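Local coordinates for protein DNA helicase RecQ (Deinococcus radiodurans, PDB 4Q48) that probably couples ATP hydrolysis to the unwinding of duplex DNA, moving in the 3'-5' direction, at residues Ser245-Ser248 / Val249-Ala253. Sequence-based numbering, arbitrary orientation.
Sequences SRKS and VEETA
Lys247 and Glu251, one helical turn apart, form a salt bridge in which NZ of Lys247 lies 3.0 Å from OE1 of Glu251. The ammonium meets that oxygen on its syn side, 24° out of the carboxylate plane, and a weak second bond goes to OE2. The lysine chain bends at its last torsion, turning NZ back to the carboxylate, while its CG and CE also lie against OE1. A looser salt bridge, 3.6 Å from NE of Arg246 to OE2 of Glu250, repeats the i to i+4 spacing: the oxygen approaches the rim of the guanidinium roughly level with it, although the two flat groups are turned 53° apart.

Hydroxyl groups carry a second set of polar contacts. Ser245 OG accepts from Ser248 N at 3.1 Å, the capping bond of an N-cap residue, and also from Ser248 OG. One turn on, Ser248 O takes two bonds from Thr252, from N at 2.9 Å and from OG1, one from above and one from below the plane of that carbonyl. With OG1 anti to its own carbonyl carbon (chi1 -56°), the threonine hydroxyl points back along the helix. A valine at Thr252 would keep the branched shape but would probably leave Ser248 O with just the backbone bond of this pair.

Main-chain bonds set the helical register: Val249 N to Ser245 O, Glu251 N to Lys247 O at 3.1 Å, and a weak link from Glu250 N to Arg246 O.

Val249 and Ala253 touch Ala265 of strand 263-266, whereas the charged pairs occupy the exposed side. The segments thus make up the N-capped first turns of helix 246-258, amphipathic over these turns, which follows strand 238-242 in the second, C-terminal RecA-like domain of the helicase core.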
loop_
_atom_site.group_PDB
_atom_site.type_symbol
_atom_site.label_atom_id
_atom_site.label_comp_id
_atom_site.label_asym_id
_atom_site.label_seq_id
_atom_site.Cartn_x
_atom_site.Cartn_y
_atom_site.Cartn_z
ATOM N N SER A 245 -6.719 13.760 16.173
ATOM C CA SER A 245 -8.014 14.399 16.382
ATOM C C SER A 245 -8.051 15.830 15.854
ATOM O O SER A 245 -7.023 16.484 15.689
ATOM C CB SER A 245 -8.371 14.422 17.875
ATOM O OG SER A 245 -7.432 15.196 18.612
ATOM N N ARG A 246 -9.260 16.301 15.596
ATOM C CA ARG A 246 -9.482 17.683 15.205
ATOM C C ARG A 246 -9.068 18.672 16.326
ATOM O O ARG A 246 -8.695 19.818 16.057
ATOM C CB ARG A 246 -10.949 17.847 14.806
ATOM C CG ARG A 246 -11.503 19.237 14.946
ATOM C CD ARG A 246 -12.877 19.349 14.300
ATOM N NE ARG A 246 -13.437 20.689 14.470
ATOM C CZ ARG A 246 -14.638 21.057 14.033
ATOM N NH1 ARG A 246 -15.405 20.181 13.396
ATOM N NH2 ARG A 246 -15.070 22.297 14.239
ATOM N N LYS A 247 -9.098 18.219 17.579
ATOM C CA LYS A 247 -8.746 19.084 18.709
ATOM C C LYS A 247 -7.232 19.222 18.888
ATOM O O LYS A 247 -6.743 20.279 19.305
ATOM C CB LYS A 247 -9.394 18.553 20.000
ATOM C CG LYS A 247 -8.520 18.663 21.255
ATOM C CD LYS A 247 -9.298 18.358 22.522
ATOM C CE LYS A 247 -8.375 18.114 23.715
ATOM N NZ LYS A 247 -8.183 19.331 24.556
ATOM N N SER A 248 -6.494 18.160 18.563
ATOM C CA SER A 248 -5.034 18.197 18.619
ATOM C C SER A 248 -4.473 19.097 17.505
ATOM O O SER A 248 -3.459 19.773 17.697
ATOM C CB SER A 248 -4.451 16.790 18.518
ATOM O OG SER A 248 -5.042 15.932 19.480
ATOM N N VAL A 249 -5.145 19.108 16.351
ATOM C CA VAL A 249 -4.791 20.015 15.256
ATOM C C VAL A 249 -4.920 21.483 15.680
ATOM O O VAL A 249 -3.956 22.237 15.601
ATOM C CB VAL A 249 -5.652 19.745 13.988
ATOM C CG1 VAL A 249 -5.693 20.957 13.082
ATOM C CG2 VAL A 249 -5.124 18.525 13.227
ATOM N N GLU A 250 -6.108 21.877 16.129
ATOM C CA GLU A 250 -6.350 23.220 16.648
ATOM C C GLU A 250 -5.292 23.668 17.659
ATOM O O GLU A 250 -4.596 24.679 17.462
ATOM C CB GLU A 250 -7.734 23.266 17.305
ATOM C CG GLU A 250 -8.918 23.217 16.336
ATOM C CD GLU A 250 -10.269 23.105 17.058
ATOM O OE1 GLU A 250 -10.552 23.937 17.966
ATOM O OE2 GLU A 250 -11.048 22.179 16.705
ATOM N N GLU A 251 -5.144 22.886 18.722
ATOM C CA GLU A 251 -4.306 23.293 19.837
ATOM C C GLU A 251 -2.835 23.303 19.499
ATOM O O GLU A 251 -2.119 24.217 19.896
ATOM C CB GLU A 251 -4.574 22.412 21.053
ATOM C CG GLU A 251 -5.928 22.723 21.691
ATOM C CD GLU A 251 -6.276 21.784 22.817
ATOM O OE1 GLU A 251 -6.329 20.562 22.568
ATOM O OE2 GLU A 251 -6.508 22.273 23.946
ATOM N N THR A 252 -2.392 22.287 18.765
ATOM C CA THR A 252 -1.015 22.237 18.265
ATOM C C THR A 252 -0.734 23.428 17.339
ATOM O O THR A 252 0.292 24.108 17.478
ATOM C CB THR A 252 -0.750 20.915 17.493
ATOM O OG1 THR A 252 -1.045 19.800 18.347
ATOM C CG2 THR A 252 0.692 20.832 16.997
ATOM N N ALA A 253 -1.675 23.697 16.429
ATOM C CA ALA A 253 -1.535 24.796 15.490
ATOM C C ALA A 253 -1.353 26.107 16.240
ATOM O O ALA A 253 -0.546 26.928 15.828
ATOM C CB ALA A 253 -2.752 24.884 14.541
#